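Local coordinates for GAF domain-containing protein (Thermoplasma acidophilum, PDB 4MN7), which acts as a type II free methionine-R-sulfoxide reductase, probably returning the R form of free methionine sulfoxide to methionine within a GAF fold, at residues R8-A13 against A132-E137; V32-H35 against L40-F43. The protein carries 1 engineered substitution. All blocks are in the same frame, centred on the assembly; numbering follows the deposited sequence.

Contact 1: residues R8-A13 against A132-E137; sequences RSQMQA and APLVHE
Gln10 and Met11 of helix 2-21 pack against Leu134 and Val135 of helix 118-136, joining the first and last helices of the GAF domain beside its antiparallel sheet. The two short helical segments cross at -129°, with their axes 9.4 Å apart at closest approach. All four touching residues are buried.

The contact is made by van der Waals packing, with no hydrogen bond passing between the segments. Leu134 presents its forked end to the methylene stem of Gln10. Its CD1 lies 3.7 Å from Gln10 CB, and its CD2 is 3.9 Å from Gln10 CG, so both methyls rest along one CB-CG bond. The apolar pair Met11 and Val135 meets at about a right angle. Val135 reaches Met11 with one branch, its CG2 standing 3.9 Å from Met11 SD. The extended chi2 of the methionine (-175°) carries SD out to Val135 CG2, and the bend at chi3 (-93°) then turns the terminal methyl towards the Leu134 carbonyl.

Further packing extends the contact on two fronts. Met11 and Val135 both also touch Phe30 on strand 27-34, tying the helix pair to the sheet, and Phe6 lies against Leu134. Towards the second subunit, Gln10 packs on Met131 and Ser9 on Tyr17 of that chain, which places this helix pair at the dimer interface.

Backbone bonding shapes the later helix. Neither the N of Pro133, which carries no hydrogen, nor that of Leu134 bonds to the turn before, and the helix is kinked there, although His136 N still bonds to Ala132 O at 2.8 Å. Farther on, Leu134 O accepts a bond from Glu137 N at 3.2 Å, and Met11 CE lies 4.2 Å from that same Leu134 O.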
loop_
_atom_site.group_PDB
_atom_site.type_symbol
_atom_site.label_atom_id
_atom_site.label_comp_id
_atom_site.label_asym_id
_atom_site.label_seq_id
_atom_site.Cartn_x
_atom_site.Cartn_y
_atom_site.Cartn_z
ATOM N N ARG A 8 -3.293 6.922 3.369
ATOM C CA ARG A 8 -4.170 7.565 2.383
ATOM C C ARG A 8 -3.458 7.819 1.074
ATOM O O ARG A 8 -4.087 7.670 0.010
ATOM C CB ARG A 8 -4.774 8.871 2.929
ATOM C CG ARG A 8 -5.747 9.507 1.960
ATOM C CD ARG A 8 -6.116 10.916 2.349
ATOM N NE ARG A 8 -7.389 10.847 3.065
ATOM C CZ ARG A 8 -7.506 10.946 4.358
ATOM N NH1 ARG A 8 -6.445 11.157 5.078
ATOM N NH2 ARG A 8 -8.681 10.844 4.915
ATOM N N SER A 9 -2.146 8.178 1.116
ATOM C CA SER A 9 -1.417 8.368 -0.144
ATOM C C SER A 9 -1.230 7.024 -0.894
ATOM O O SER A 9 -1.298 7.001 -2.125
ATOM C CB SER A 9 -0.079 9.193 0.001
ATOM O OG SER A 9 1.076 8.424 0.271
ATOM N N GLN A 10 -1.002 5.925 -0.168
ATOM C CA GLN A 10 -0.995 4.581 -0.797
ATOM C C GLN A 10 -2.309 4.266 -1.488
ATOM O O GLN A 10 -2.333 3.833 -2.619
ATOM C CB GLN A 10 -0.696 3.500 0.226
ATOM C CG GLN A 10 0.730 3.529 0.731
ATOM C CD GLN A 10 1.732 3.192 -0.379
ATOM O OE1 GLN A 10 1.701 2.092 -0.909
ATOM N NE2 GLN A 10 2.584 4.123 -0.720
ATOM N N MET A 11 -3.419 4.468 -0.796
ATOM C CA MET A 11 -4.751 4.187 -1.366
ATOM C C MET A 11 -5.001 5.053 -2.584
ATOM O O MET A 11 -5.525 4.624 -3.616
ATOM C CB MET A 11 -5.864 4.441 -0.307
ATOM C CG MET A 11 -5.960 3.347 0.725
ATOM S SD MET A 11 -7.368 3.582 1.859
ATOM C CE MET A 11 -6.430 4.407 2.994
ATOM N N GLN A 12 -4.632 6.300 -2.454
ATOM C CA GLN A 12 -4.726 7.227 -3.580
ATOM C C GLN A 12 -3.930 6.777 -4.816
ATOM O O GLN A 12 -4.448 6.713 -5.948
ATOM C CB GLN A 12 -4.256 8.596 -3.096
ATOM C CG GLN A 12 -4.730 9.701 -3.989
ATOM C CD GLN A 12 -6.215 9.824 -3.965
ATOM O OE1 GLN A 12 -6.855 9.887 -2.914
ATOM N NE2 GLN A 12 -6.787 9.834 -5.140
ATOM N N ALA A 13 -2.689 6.369 -4.575
ATOM C CA ALA A 13 -1.821 5.810 -5.645
ATOM C C ALA A 13 -2.447 4.520 -6.211
ATOM O O ALA A 13 -2.435 4.311 -7.416
ATOM C CB ALA A 13 -0.428 5.491 -5.111
ATOM N N ALA A 132 -5.022 -4.352 2.264
ATOM C CA ALA A 132 -5.785 -4.350 3.515
ATOM C C ALA A 132 -5.115 -3.719 4.741
ATOM O O ALA A 132 -5.770 -2.990 5.466
ATOM C CB ALA A 132 -6.272 -5.719 3.845
ATOM N N PRO A 133 -3.825 -3.969 4.968
ATOM C CA PRO A 133 -3.279 -3.330 6.174
ATOM C C PRO A 133 -3.331 -1.841 6.090
ATOM O O PRO A 133 -3.515 -1.141 7.076
ATOM C CB PRO A 133 -1.803 -3.811 6.179
ATOM C CG PRO A 133 -1.917 -5.200 5.592
ATOM C CD PRO A 133 -2.962 -5.079 4.505
ATOM N N LEU A 134 -3.150 -1.336 4.883
ATOM C CA LEU A 134 -3.166 0.059 4.716
ATOM C C LEU A 134 -4.553 0.621 4.921
ATOM O O LEU A 134 -4.707 1.628 5.552
ATOM C CB LEU A 134 -2.644 0.458 3.344
ATOM C CG LEU A 134 -1.160 0.207 3.132
ATOM C CD1 LEU A 134 -0.882 0.086 1.640
ATOM C CD2 LEU A 134 -0.405 1.354 3.743
ATOM N N VAL A 135 -5.560 -0.000 4.350
ATOM C CA VAL A 135 -6.963 0.458 4.502
ATOM C C VAL A 135 -7.357 0.348 5.979
ATOM O O VAL A 135 -8.092 1.147 6.492
ATOM C CB VAL A 135 -7.919 -0.461 3.739
ATOM C CG1 VAL A 135 -9.373 -0.192 4.141
ATOM C CG2 VAL A 135 -7.760 -0.253 2.277
ATOM N N HIS A 136 -6.805 -0.635 6.661
ATOM C CA HIS A 136 -7.093 -0.854 8.057
ATOM C C HIS A 136 -6.701 0.317 8.949
ATOM O O HIS A 136 -7.291 0.551 9.977
ATOM C CB HIS A 136 -6.385 -2.107 8.547
ATOM C CG HIS A 136 -6.638 -2.420 9.990
ATOM N ND1 HIS A 136 -5.702 -2.185 10.969
ATOM C CD2 HIS A 136 -7.726 -2.916 10.628
ATOM C CE1 HIS A 136 -6.183 -2.554 12.147
ATOM N NE2 HIS A 136 -7.409 -3.001 11.965
ATOM N N GLU A 137 -5.708 1.070 8.554
ATOM C CA GLU A 137 -5.370 2.264 9.316
ATOM C C GLU A 137 -6.528 3.217 9.448
ATOM O O GLU A 137 -6.517 4.060 10.343
ATOM C CB GLU A 137 -4.188 2.992 8.655
ATOM C CG GLU A 137 -2.876 2.239 8.764
ATOM C CD GLU A 137 -2.469 2.081 10.219
ATOM O OE1 GLU A 137 -2.403 3.119 10.915
ATOM O OE2 GLU A 137 -2.212 0.941 10.637
#

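Contact 2: residues V32-H35 against L40-F43; sequences VLEH and LEAF
Glu41 lies against both Val32 and Glu34, spanning the hairpin formed by strands 27-34 and 37-44 in the antiparallel GAF sheet. With Val32 it meets at about a right angle: Val32 CG2, the branch beside the backbone N, rests 3.9 Å from Glu41 CG, so the aliphatic part of the glutamate lies against the valine. Phe138, from a loop, packs on both of these residues.

The two glutamates approach from opposite directions. Glu34 is extended beyond CG (chi2 175°), whereas Glu41 folds at chi2 (-79°), and the two carboxylates end up nearly coplanar, their planes 23° apart. The modelled gap of 2.4 Å between Glu34 OE2 and Glu41 OE2 is too short to be relied on, and the exact placing of these two oxygens is doubtful.

Val32 pairs through its backbone with Lys39, and Glu41 and Ala42 together face Phe30 in a classic beta bulge.

The other carboxylate oxygen of Glu41, OE1, is held in a salt bridge by Arg8 of helix 2-21, with Lys39 adding a weak, long ion pair at OE2. Two acids facing each other would probably make it easier for one of them to keep a proton, while the salt bridge from Arg8 would tend to keep Glu41 ionised.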
loop_
_atom_site.group_PDB
_atom_site.type_symbol
_atom_site.label_atom_id
_atom_site.label_comp_id
_atom_site.label_asym_id
_atom_site.label_seq_id
_atom_site.Cartn_x
_atom_site.Cartn_y
_atom_site.Cartn_z
ATOM N N VAL A 32 -14.216 2.917 3.606
ATOM C CA VAL A 32 -13.763 2.213 4.787
ATOM C C VAL A 32 -14.825 2.279 5.854
ATOM O O VAL A 32 -15.495 3.297 5.960
ATOM C CB VAL A 32 -12.518 2.844 5.373
ATOM C CG1 VAL A 32 -11.981 1.982 6.561
ATOM C CG2 VAL A 32 -11.470 3.054 4.289
ATOM N N LEU A 33 -14.973 1.211 6.643
ATOM C CA LEU A 33 -15.958 1.202 7.743
ATOM C C LEU A 33 -15.427 1.935 8.942
ATOM O O LEU A 33 -14.357 1.594 9.466
ATOM C CB LEU A 33 -16.324 -0.218 8.178
ATOM C CG LEU A 33 -17.203 -1.015 7.222
ATOM C CD1 LEU A 33 -17.146 -2.506 7.552
ATOM C CD2 LEU A 33 -18.678 -0.517 7.273
ATOM N N GLU A 34 -16.161 2.973 9.358
ATOM C CA GLU A 34 -15.778 3.797 10.446
ATOM C C GLU A 34 -17.043 3.938 11.257
ATOM O O GLU A 34 -18.025 4.439 10.724
ATOM C CB GLU A 34 -15.273 5.163 9.900
ATOM C CG GLU A 34 -14.017 4.987 9.038
ATOM C CD GLU A 34 -13.512 6.221 8.359
ATOM O OE1 GLU A 34 -13.922 7.273 8.843
ATOM O OE2 GLU A 34 -12.685 6.152 7.358
ATOM N N HIS A 35 -17.037 3.426 12.485
ATOM C CA HIS A 35 -18.208 3.461 13.390
ATOM C C HIS A 35 -19.491 2.959 12.719
ATOM O O HIS A 35 -20.593 3.521 12.873
ATOM C CB HIS A 35 -18.407 4.877 13.925
ATOM C CG HIS A 35 -17.200 5.414 14.619
ATOM N ND1 HIS A 35 -16.925 5.142 15.939
ATOM C CD2 HIS A 35 -16.171 6.161 14.158
ATOM C CE1 HIS A 35 -15.783 5.728 16.270
ATOM N NE2 HIS A 35 -15.295 6.338 15.197
ATOM N N LEU A 40 -15.798 7.305 2.381
ATOM C CA LEU A 40 -14.821 7.389 1.277
ATOM C C LEU A 40 -13.536 8.036 1.753
ATOM O O LEU A 40 -13.528 9.177 2.183
ATOM C CB LEU A 40 -15.392 8.219 0.149
ATOM C CG LEU A 40 -14.633 8.338 -1.177
ATOM C CD1 LEU A 40 -14.386 6.995 -1.814
ATOM C CD2 LEU A 40 -15.367 9.277 -2.122
ATOM N N GLU A 41 -12.425 7.317 1.707
ATOM C CA GLU A 41 -11.173 7.906 2.132
ATOM C C GLU A 41 -10.172 8.205 0.991
ATOM O O GLU A 41 -9.213 8.912 1.183
ATOM C CB GLU A 41 -10.544 7.089 3.240
ATOM C CG GLU A 41 -11.457 6.947 4.467
ATOM C CD GLU A 41 -11.446 8.231 5.359
ATOM O OE1 GLU A 41 -10.874 9.248 4.948
ATOM O OE2 GLU A 41 -11.981 8.219 6.477
ATOM N N ALA A 42 -10.404 7.662 -0.175
ATOM C CA ALA A 42 -9.604 7.982 -1.337
ATOM C C ALA A 42 -10.380 7.598 -2.558
ATOM O O ALA A 42 -11.147 6.593 -2.555
ATOM C CB ALA A 42 -8.253 7.235 -1.302
ATOM N N PHE A 43 -10.184 8.374 -3.620
ATOM C CA PHE A 43 -10.733 8.064 -4.943
ATOM C C PHE A 43 -10.043 8.808 -6.073
ATOM O O PHE A 43 -9.503 9.872 -5.866
ATOM C CB PHE A 43 -12.215 8.461 -5.041
ATOM C CG PHE A 43 -12.435 9.941 -5.095
ATOM C CD1 PHE A 43 -12.277 10.717 -3.949
ATOM C CD2 PHE A 43 -12.802 10.543 -6.267
ATOM C CE1 PHE A 43 -12.441 12.083 -3.990
ATOM C CE2 PHE A 43 -13.001 11.902 -6.331
ATOM C CZ PHE A 43 -12.796 12.684 -5.194
#

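Along the chain the order is 8-13, 32-35, 40-43 and 132-137, so contact 2 is nested inside the long loop that contact 1 closes. Their centres lie 10 Å apart within the same GAF domain, contact 1 between helices 2-21 and 118-136, contact 2 between neighbouring strands 27-34 and 37-44. The helix carrying 8-13 is laid against the strand carrying 40-43: Met11 CB packs 3.8 Å from Ala42 CB, and Gln12 NE2 probably donates to Phe43 O at 2.8 Å. Val135 of helix 118-136 touches Val32 of the same hairpin. Helix 2-21 also meets the second subunit through Gln10, so one helix is shared by the subunit interface and the sheet.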